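Local coordinates for protein D-ribulose-5-phosphate 3-epimerase, putative (Plasmodium falciparum, PDB 1TQX) that probably interconverts D-ribulose 5-phosphate and D-xylulose 5-phosphate as a metal-dependent epimerase built on a TIM barrel that carries one zinc ion, at residues E101-L106 and V131-T136; F91-L96 and P123-Q128; K78-L83 and K108-N113. All coordinates share one frame; numbering follows the deposited sequence.

Interaction 1: residues E101-L106 and V131-T136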
loop_
_atom_site.group_PDB
_atom_site.type_symbol
_atom_site.label_atom_id
_atom_site.label_comp_id
_atom_site.label_asym_id
_atom_site.label_seq_id
_atom_site.Cartn_x
_atom_site.Cartn_y
_atom_site.Cartn_z
ATOM N N GLU A 101 -10.496 8.282 -17.321
ATOM C CA GLU A 101 -11.900 7.893 -17.280
ATOM C C GLU A 101 -12.115 6.488 -16.728
ATOM O O GLU A 101 -13.008 6.271 -15.907
ATOM C CB GLU A 101 -12.522 8.016 -18.673
ATOM C CG GLU A 101 -12.541 9.446 -19.190
ATOM C CD GLU A 101 -13.362 10.375 -18.313
ATOM O OE1 GLU A 101 -13.300 11.604 -18.525
ATOM O OE2 GLU A 101 -14.079 9.882 -17.414
ATOM N N ARG A 102 -11.302 5.534 -17.168
ATOM C CA ARG A 102 -11.440 4.165 -16.682
ATOM C C ARG A 102 -11.111 4.080 -15.199
ATOM O O ARG A 102 -11.760 3.346 -14.454
ATOM C CB ARG A 102 -10.532 3.216 -17.465
ATOM C CG ARG A 102 -11.014 2.909 -18.877
ATOM C CD ARG A 102 -10.150 1.840 -19.517
ATOM N NE ARG A 102 -10.195 0.584 -18.772
ATOM C CZ ARG A 102 -9.318 -0.404 -18.921
ATOM N NH1 ARG A 102 -8.322 -0.285 -19.790
ATOM N NH2 ARG A 102 -9.432 -1.511 -18.199
ATOM N N CYS A 103 -10.099 4.830 -14.772
ATOM C CA CYS A 103 -9.703 4.833 -13.369
ATOM C C CYS A 103 -10.792 5.468 -12.506
ATOM O O CYS A 103 -11.089 4.988 -11.408
ATOM C CB CYS A 103 -8.377 5.581 -13.189
ATOM S SG CYS A 103 -6.941 4.696 -13.893
ATOM N N ILE A 104 -11.387 6.548 -12.999
ATOM C CA ILE A 104 -12.451 7.211 -12.259
ATOM C C ILE A 104 -13.632 6.255 -12.056
ATOM O O ILE A 104 -14.213 6.198 -10.973
ATOM C CB ILE A 104 -12.936 8.479 -12.995
ATOM C CG1 ILE A 104 -11.844 9.552 -12.954
ATOM C CG2 ILE A 104 -14.213 9.006 -12.350
ATOM C CD1 ILE A 104 -12.166 10.793 -13.763
ATOM N N GLN A 105 -13.977 5.493 -13.090
ATOM C CA GLN A 105 -15.091 4.548 -12.998
ATOM C C GLN A 105 -14.833 3.425 -11.987
ATOM O O GLN A 105 -15.731 3.051 -11.231
ATOM C CB GLN A 105 -15.391 3.949 -14.379
ATOM C CG GLN A 105 -16.556 2.960 -14.404
ATOM C CD GLN A 105 -17.862 3.566 -13.897
ATOM O OE1 GLN A 105 -18.231 4.680 -14.275
ATOM N NE2 GLN A 105 -18.571 2.826 -13.049
ATOM N N LEU A 106 -13.618 2.883 -11.977
ATOM C CA LEU A 106 -13.280 1.810 -11.041
ATOM C C LEU A 106 -13.318 2.357 -9.613
ATOM O O LEU A 106 -13.827 1.709 -8.694
ATOM C CB LEU A 106 -11.882 1.255 -11.336
ATOM C CG LEU A 106 -11.610 -0.234 -11.094
ATOM C CD1 LEU A 106 -10.104 -0.470 -11.039
ATOM C CD2 LEU A 106 -12.264 -0.701 -9.813
ATOM N N VAL A 131 -3.374 13.712 -11.583
ATOM C CA VAL A 131 -4.164 14.885 -11.222
ATOM C C VAL A 131 -5.659 14.825 -11.562
ATOM O O VAL A 131 -6.503 15.066 -10.701
ATOM C CB VAL A 131 -3.543 16.168 -11.820
ATOM C CG1 VAL A 131 -4.416 17.375 -11.502
ATOM C CG2 VAL A 131 -2.151 16.375 -11.237
ATOM N N PRO A 132 -6.011 14.498 -12.816
ATOM C CA PRO A 132 -7.436 14.435 -13.162
ATOM C C PRO A 132 -8.232 13.503 -12.243
ATOM O O PRO A 132 -9.356 13.812 -11.842
ATOM C CB PRO A 132 -7.415 13.943 -14.606
ATOM C CG PRO A 132 -6.132 14.517 -15.134
ATOM C CD PRO A 132 -5.173 14.242 -13.999
ATOM N N ILE A 133 -7.642 12.363 -11.902
ATOM C CA ILE A 133 -8.312 11.401 -11.035
ATOM C C ILE A 133 -8.361 11.890 -9.596
ATOM O O ILE A 133 -9.405 11.833 -8.943
ATOM C CB ILE A 133 -7.591 10.044 -11.045
ATOM C CG1 ILE A 133 -7.441 9.544 -12.482
ATOM C CG2 ILE A 133 -8.381 9.039 -10.217
ATOM C CD1 ILE A 133 -6.499 8.363 -12.625
ATOM N N LEU A 134 -7.225 12.372 -9.105
ATOM C CA LEU A 134 -7.133 12.853 -7.737
ATOM C C LEU A 134 -8.037 14.047 -7.463
ATOM O O LEU A 134 -8.507 14.223 -6.342
ATOM C CB LEU A 134 -5.681 13.208 -7.399
ATOM C CG LEU A 134 -4.696 12.033 -7.448
ATOM C CD1 LEU A 134 -3.295 12.510 -7.087
ATOM C CD2 LEU A 134 -5.157 10.947 -6.488
ATOM N N ASP A 135 -8.286 14.864 -8.481
ATOM C CA ASP A 135 -9.137 16.033 -8.291
ATOM C C ASP A 135 -10.605 15.685 -8.035
ATOM O O ASP A 135 -11.366 16.525 -7.552
ATOM C CB ASP A 135 -9.030 16.981 -9.493
ATOM C CG ASP A 135 -7.726 17.766 -9.508
ATOM O OD1 ASP A 135 -7.021 17.797 -8.475
ATOM O OD2 ASP A 135 -7.410 18.371 -10.553
ATOM N N THR A 136 -11.001 14.451 -8.340
ATOM C CA THR A 136 -12.383 14.017 -8.136
ATOM C C THR A 136 -12.665 13.689 -6.674
ATOM O O THR A 136 -13.825 13.529 -6.278
ATOM C CB THR A 136 -12.707 12.760 -8.958
ATOM O OG1 THR A 136 -12.010 11.639 -8.401
ATOM C CG2 THR A 136 -12.281 12.942 -10.403
#
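Ile133 swings its CG1 branch anti to its own carbonyl carbon (chi1 -54°), and the extended second torsion (chi2 168°) carries CD1 on to Cys103 in the facing helix. The methyl ends 3.4 Å from Cys103 CB, tighter than usual for two carbons, and touches the sulfur as well, with Ile133 CD1 3.9 Å from Cys103 SG. Cysteine suits this place because its side chain is short: the two backbones come close, with Ile104 CA and Ile133 CA 6.0 Å apart, and the isoleucine tip reaches right to the foot of the cysteine side chain.

One residue on, the roles are reversed. Ile104 extends its own CD1 toward Thr136, where it meets that residue's methyl (Ile104 CD1 to Thr136 CG2, 4.0 Å), the two side chains running at a slant to each other. Thr136 divides its labour: the methyl faces the isoleucine, while OG1 donates to Ile133 O in the plane of that carbonyl, at 2.7 Å. The backbone N of Thr136 also binds Ile133 O, giving this oxygen two donors from the residue three positions on. Threonine thus supplies an apolar surface and a polar tie at once.

The contact joins two successive outer helices of the barrel, 100-111 and 131-134, separated in the chain by strand 116-121. Cys103 and Ile133 both rest on Phe93, Cys103 also reaches Phe91 of strand 88-92, and Val131 and Leu134 lean on helix 161-170.

Interaction 2: residues F91-L96 and P123-Q128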
loop_
_atom_site.group_PDB
_atom_site.type_symbol
_atom_site.label_atom_id
_atom_site.label_comp_id
_atom_site.label_asym_id
_atom_site.label_seq_id
_atom_site.Cartn_x
_atom_site.Cartn_y
_atom_site.Cartn_z
ATOM N N PHE A 91 -5.474 -0.224 -6.839
ATOM C CA PHE A 91 -5.170 -0.777 -8.154
ATOM C C PHE A 91 -4.124 0.088 -8.842
ATOM O O PHE A 91 -3.860 1.213 -8.408
ATOM C CB PHE A 91 -6.447 -0.879 -9.012
ATOM C CG PHE A 91 -7.075 0.446 -9.347
ATOM C CD1 PHE A 91 -6.680 1.153 -10.482
ATOM C CD2 PHE A 91 -8.083 0.975 -8.545
ATOM C CE1 PHE A 91 -7.284 2.371 -10.813
ATOM C CE2 PHE A 91 -8.690 2.194 -8.871
ATOM C CZ PHE A 91 -8.287 2.889 -10.006
ATOM N N HIS A 92 -3.515 -0.441 -9.901
ATOM C CA HIS A 92 -2.491 0.301 -10.623
ATOM C C HIS A 92 -3.009 1.138 -11.779
ATOM O O HIS A 92 -3.813 0.683 -12.585
ATOM C CB HIS A 92 -1.401 -0.654 -11.122
ATOM C CG HIS A 92 -0.292 -0.857 -10.136
ATOM N ND1 HIS A 92 0.806 -0.024 -10.072
ATOM C CD2 HIS A 92 -0.162 -1.729 -9.108
ATOM C CE1 HIS A 92 1.559 -0.369 -9.044
ATOM N NE2 HIS A 92 0.992 -1.400 -8.440
ATOM N N PHE A 93 -2.530 2.378 -11.834
ATOM C CA PHE A 93 -2.881 3.322 -12.888
ATOM C C PHE A 93 -2.533 2.648 -14.215
ATOM O O PHE A 93 -3.280 2.746 -15.190
ATOM C CB PHE A 93 -2.058 4.608 -12.682
ATOM C CG PHE A 93 -2.334 5.713 -13.680
ATOM C CD1 PHE A 93 -3.613 6.234 -13.848
ATOM C CD2 PHE A 93 -1.282 6.290 -14.390
ATOM C CE1 PHE A 93 -3.838 7.319 -14.705
ATOM C CE2 PHE A 93 -1.500 7.374 -15.247
ATOM C CZ PHE A 93 -2.780 7.886 -15.400
ATOM N N GLU A 94 -1.406 1.938 -14.230
ATOM C CA GLU A 94 -0.943 1.257 -15.437
ATOM C C GLU A 94 -1.799 0.064 -15.845
ATOM O O GLU A 94 -1.851 -0.291 -17.022
ATOM C CB GLU A 94 0.513 0.795 -15.273
ATOM C CG GLU A 94 1.494 1.910 -14.908
ATOM C CD GLU A 94 1.554 2.165 -13.415
ATOM O OE1 GLU A 94 0.790 1.515 -12.675
ATOM O OE2 GLU A 94 2.365 3.009 -12.978
ATOM N N ALA A 95 -2.466 -0.561 -14.878
ATOM C CA ALA A 95 -3.305 -1.717 -15.177
ATOM C C ALA A 95 -4.495 -1.315 -16.050
ATOM O O ALA A 95 -5.052 -2.145 -16.771
ATOM C CB ALA A 95 -3.794 -2.361 -13.879
ATOM N N LEU A 96 -4.885 -0.046 -15.970
ATOM C CA LEU A 96 -5.993 0.473 -16.764
ATOM C C LEU A 96 -5.477 1.355 -17.897
ATOM O O LEU A 96 -6.131 2.319 -18.298
ATOM C CB LEU A 96 -6.962 1.272 -15.883
ATOM C CG LEU A 96 -8.046 0.455 -15.176
ATOM C CD1 LEU A 96 -7.400 -0.659 -14.377
ATOM C CD2 LEU A 96 -8.884 1.355 -14.269
ATOM N N PRO A 123 7.645 3.276 -10.561
ATOM C CA PRO A 123 8.751 4.234 -10.658
ATOM C C PRO A 123 8.815 5.107 -11.911
ATOM O O PRO A 123 9.002 6.317 -11.813
ATOM C CB PRO A 123 9.981 3.345 -10.508
ATOM C CG PRO A 123 9.494 2.290 -9.548
ATOM C CD PRO A 123 8.133 1.957 -10.111
ATOM N N LYS A 124 8.655 4.500 -13.082
ATOM C CA LYS A 124 8.731 5.249 -14.332
ATOM C C LYS A 124 7.482 6.035 -14.730
ATOM O O LYS A 124 7.496 6.728 -15.744
ATOM C CB LYS A 124 9.113 4.307 -15.480
ATOM C CG LYS A 124 10.424 3.565 -15.258
ATOM C CD LYS A 124 10.717 2.619 -16.411
ATOM C CE LYS A 124 11.957 1.785 -16.143
ATOM N NZ LYS A 124 12.210 0.819 -17.243
ATOM N N THR A 125 6.412 5.944 -13.942
ATOM C CA THR A 125 5.178 6.665 -14.266
ATOM C C THR A 125 5.132 8.065 -13.647
ATOM O O THR A 125 5.356 8.235 -12.450
ATOM C CB THR A 125 3.941 5.866 -13.806
ATOM O OG1 THR A 125 3.994 4.552 -14.370
ATOM C CG2 THR A 125 2.659 6.546 -14.271
ATOM N N ASP A 126 4.832 9.058 -14.478
ATOM C CA ASP A 126 4.756 10.463 -14.067
ATOM C C ASP A 126 3.562 10.739 -13.147
ATOM O O ASP A 126 2.417 10.523 -13.537
ATOM C CB ASP A 126 4.662 11.332 -15.328
ATOM C CG ASP A 126 4.563 12.816 -15.025
ATOM O OD1 ASP A 126 4.417 13.599 -15.989
ATOM O OD2 ASP A 126 4.631 13.206 -13.840
ATOM N N VAL A 127 3.832 11.225 -11.936
ATOM C CA VAL A 127 2.779 11.535 -10.956
ATOM C C VAL A 127 1.713 12.512 -11.433
ATOM O O VAL A 127 0.550 12.410 -11.040
ATOM C CB VAL A 127 3.333 12.189 -9.678
ATOM C CG1 VAL A 127 2.921 11.390 -8.467
ATOM C CG2 VAL A 127 4.820 12.362 -9.782
ATOM N N GLN A 128 2.114 13.486 -12.240
ATOM C CA GLN A 128 1.173 14.493 -12.710
ATOM C C GLN A 128 0.025 13.920 -13.526
ATOM O O GLN A 128 -1.024 14.550 -13.654
ATOM C CB GLN A 128 1.908 15.574 -13.506
ATOM C CG GLN A 128 2.963 16.297 -12.681
ATOM C CD GLN A 128 3.449 17.574 -13.337
ATOM O OE1 GLN A 128 2.686 18.524 -13.519
ATOM N NE2 GLN A 128 4.725 17.601 -13.701
#
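A short hydrogen bond in a largely buried setting marks this contact: Thr125 OG1 donates to Glu94 OE2 at 2.6 Å, using the anti lone pair of that oxygen. The other carboxylate oxygen faces back into its own segment, where His92 ND1 donates to Glu94 OE1 at 3.0 Å. This second bond lies close to the imidazole plane, meets the oxygen on its syn side and is moderately bent, with an N-H...O angle of 147°. The bend of the glutamate chain at its second torsion (chi2 85°) brings the carboxylate between His92 and Thr125, one oxygen to each. Glutamate fits here because a carboxylate can accept on both oxygens; Lys122 N is a further donor to OE2. Together these bonds should favour the ionised form of the group and fix the rotation of the His92 ring, whose NE2 is hydrogen-bonded to NE2 of His70, a ligand of the zinc ion.

Thr125 adds an apolar touch with its methyl, CG2 lying 4.0 Å from Phe93 CD2 at the edge of the ring and near its plane. Phenylalanine suits this side, since its ring also packs against Cys103 and Leu130.

The contact links the end of strand 88-92 and the turn after it to the loop that follows the adjacent parallel strand 116-121. Helix 100-111 lies against Phe91 and Phe93, while helix 161-170 meets Val127 and Gln128 of the loop.

Interaction 3: residues K78-L83 and K108-N113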
loop_
_atom_site.group_PDB
_atom_site.type_symbol
_atom_site.label_atom_id
_atom_site.label_comp_id
_atom_site.label_asym_id
_atom_site.label_seq_id
_atom_site.Cartn_x
_atom_site.Cartn_y
_atom_site.Cartn_z
ATOM N N LYS A 78 -12.099 -7.189 -11.532
ATOM C CA LYS A 78 -12.584 -8.534 -11.196
ATOM C C LYS A 78 -12.407 -8.901 -9.731
ATOM O O LYS A 78 -13.077 -9.806 -9.221
ATOM C CB LYS A 78 -11.853 -9.587 -12.031
ATOM C CG LYS A 78 -12.108 -9.517 -13.522
ATOM C CD LYS A 78 -11.353 -10.629 -14.234
ATOM C CE LYS A 78 -11.592 -10.590 -15.733
ATOM N NZ LYS A 78 -10.879 -11.711 -16.403
ATOM N N TYR A 79 -11.494 -8.216 -9.056
ATOM C CA TYR A 79 -11.217 -8.518 -7.662
ATOM C C TYR A 79 -12.122 -7.817 -6.649
ATOM O O TYR A 79 -12.220 -8.255 -5.508
ATOM C CB TYR A 79 -9.746 -8.201 -7.340
ATOM C CG TYR A 79 -8.746 -9.056 -8.099
ATOM C CD1 TYR A 79 -8.545 -8.884 -9.470
ATOM C CD2 TYR A 79 -8.010 -10.042 -7.448
ATOM C CE1 TYR A 79 -7.631 -9.676 -10.175
ATOM C CE2 TYR A 79 -7.089 -10.844 -8.146
ATOM C CZ TYR A 79 -6.906 -10.651 -9.507
ATOM O OH TYR A 79 -5.995 -11.415 -10.209
ATOM N N VAL A 80 -12.787 -6.741 -7.053
ATOM C CA VAL A 80 -13.643 -6.012 -6.121
ATOM C C VAL A 80 -14.740 -6.856 -5.452
ATOM O O VAL A 80 -14.880 -6.842 -4.227
ATOM C CB VAL A 80 -14.291 -4.784 -6.804
ATOM C CG1 VAL A 80 -15.155 -4.018 -5.800
ATOM C CG2 VAL A 80 -13.198 -3.861 -7.351
ATOM N N PRO A 81 -15.533 -7.599 -6.237
ATOM C CA PRO A 81 -16.580 -8.400 -5.596
ATOM C C PRO A 81 -16.042 -9.548 -4.742
ATOM O O PRO A 81 -16.769 -10.111 -3.922
ATOM C CB PRO A 81 -17.419 -8.888 -6.782
ATOM C CG PRO A 81 -16.413 -8.995 -7.881
ATOM C CD PRO A 81 -15.580 -7.739 -7.703
ATOM N N LEU A 82 -14.766 -9.879 -4.931
ATOM C CA LEU A 82 -14.140 -10.967 -4.188
ATOM C C LEU A 82 -13.467 -10.520 -2.888
ATOM O O LEU A 82 -12.996 -11.354 -2.114
ATOM C CB LEU A 82 -13.092 -11.654 -5.072
ATOM C CG LEU A 82 -13.541 -12.101 -6.469
ATOM C CD1 LEU A 82 -12.341 -12.631 -7.254
ATOM C CD2 LEU A 82 -14.610 -13.176 -6.346
ATOM N N LEU A 83 -13.426 -9.216 -2.638
ATOM C CA LEU A 83 -12.755 -8.711 -1.441
ATOM C C LEU A 83 -13.606 -7.717 -0.653
ATOM O O LEU A 83 -13.095 -6.724 -0.118
ATOM C CB LEU A 83 -11.425 -8.060 -1.850
ATOM C CG LEU A 83 -10.382 -9.000 -2.485
ATOM C CD1 LEU A 83 -9.332 -8.187 -3.235
ATOM C CD2 LEU A 83 -9.738 -9.861 -1.388
ATOM N N LYS A 108 -15.077 4.798 -8.489
ATOM C CA LYS A 108 -16.478 4.985 -8.113
ATOM C C LYS A 108 -17.057 3.669 -7.606
ATOM O O LYS A 108 -17.736 3.631 -6.580
ATOM C CB LYS A 108 -17.303 5.470 -9.312
ATOM C CG LYS A 108 -17.081 6.928 -9.690
ATOM C CD LYS A 108 -18.009 7.337 -10.832
ATOM C CE LYS A 108 -17.865 8.812 -11.171
ATOM N NZ LYS A 108 -18.732 9.198 -12.323
ATOM N N GLU A 109 -16.777 2.586 -8.326
ATOM C CA GLU A 109 -17.274 1.270 -7.949
ATOM C C GLU A 109 -16.714 0.820 -6.608
ATOM O O GLU A 109 -17.445 0.294 -5.765
ATOM C CB GLU A 109 -16.924 0.248 -9.031
ATOM C CG GLU A 109 -17.572 0.555 -10.373
ATOM C CD GLU A 109 -17.211 -0.447 -11.451
ATOM O OE1 GLU A 109 -17.660 -0.270 -12.602
ATOM O OE2 GLU A 109 -16.479 -1.411 -11.153
ATOM N N ILE A 110 -15.415 1.023 -6.410
ATOM C CA ILE A 110 -14.793 0.632 -5.153
ATOM C C ILE A 110 -15.421 1.415 -3.998
ATOM O O ILE A 110 -15.767 0.833 -2.965
ATOM C CB ILE A 110 -13.258 0.852 -5.206
ATOM C CG1 ILE A 110 -12.637 -0.173 -6.164
ATOM C CG2 ILE A 110 -12.653 0.717 -3.810
ATOM C CD1 ILE A 110 -11.137 -0.030 -6.356
ATOM N N ARG A 111 -15.593 2.723 -4.175
ATOM C CA ARG A 111 -16.206 3.536 -3.123
ATOM C C ARG A 111 -17.664 3.110 -2.898
ATOM O O ARG A 111 -18.155 3.146 -1.770
ATOM C CB ARG A 111 -16.149 5.037 -3.466
ATOM C CG ARG A 111 -14.744 5.620 -3.675
ATOM C CD ARG A 111 -13.757 5.244 -2.562
ATOM N NE ARG A 111 -14.109 5.763 -1.242
ATOM C CZ ARG A 111 -13.936 7.023 -0.846
ATOM N NH1 ARG A 111 -13.412 7.928 -1.665
ATOM N NH2 ARG A 111 -14.275 7.377 0.388
ATOM N N ASP A 112 -18.354 2.700 -3.960
ATOM C CA ASP A 112 -19.743 2.257 -3.817
ATOM C C ASP A 112 -19.862 0.907 -3.105
ATOM O O ASP A 112 -20.970 0.441 -2.830
ATOM C CB ASP A 112 -20.451 2.189 -5.176
ATOM C CG ASP A 112 -20.885 3.558 -5.677
ATOM O OD1 ASP A 112 -20.863 4.521 -4.878
ATOM O OD2 ASP A 112 -21.255 3.669 -6.865
ATOM N N ASN A 113 -18.723 0.278 -2.824
ATOM C CA ASN A 113 -18.699 -0.988 -2.088
ATOM C C ASN A 113 -18.300 -0.663 -0.649
ATOM O O ASN A 113 -17.982 -1.557 0.138
ATOM C CB ASN A 113 -17.680 -1.965 -2.698
ATOM C CG ASN A 113 -18.258 -2.786 -3.841
ATOM O OD1 ASN A 113 -18.793 -3.877 -3.632
ATOM N ND2 ASN A 113 -18.158 -2.260 -5.055
#
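Val80 turns its two methyls to residues 108-113, each to a different partner. Its CG1 branch, anti to the backbone N (chi1 -179°), lies 3.6 Å from Asn113 ND2; its CG2 branch lies 3.9 Å from Ile110 CG1. Both neighbours are met at a slant, and the fork of the valine spans Ile110 and Asn113, three residues apart. A beta-branched residue suits the place because its two methyls diverge directly from CB. Ile110 presents the middle of its chain to Val80 and also packs on Leu89 and Phe91 of strand 88-92. Val80 too touches Leu89, so the connection between strands 66-72 and 88-92 packs here with helix 100-111.

Asn113 holds its amide by a bond within its own segment: ND2 donates to Glu109 O at 2.7 Å, with an N-H...O angle of 159°. The acceptor lies near the amide plane, whereas the donor stands above the plane of the carbonyl. Asparagine is short enough to fold back onto the carbonyl four residues earlier.

Chemically, then, the contact is van der Waals in kind: the polar nitrogen beside Val80 has its hydrogen bond to Glu109 O, which lets the amide meet a methyl with its polarity at least partly satisfied.

How the interactions relate
Interactions 1 and 3 both draw on helix 100-111: its 101-106 part faces residues 131-136, and residues 108-113, which begin on the same helix, face residues 78-83, with centres about 15 Å apart. Strand 88-92 and the turn after it, the first segment of interaction 2, pack against this helix. Phe93 CE1 touches Ile133 CD1 at 3.5 Å, joining interactions 1 and 2, whose centres are about 12 Å apart, while Phe91 CD2 meets Ile110 CD1 of interaction 3 at 3.9 Å. Through His92, a second-shell residue of the metal site, interaction 2 is tied to that site, the Glu94 side chain lying about 12 Å from the zinc ion. Interaction 1 lies away from it.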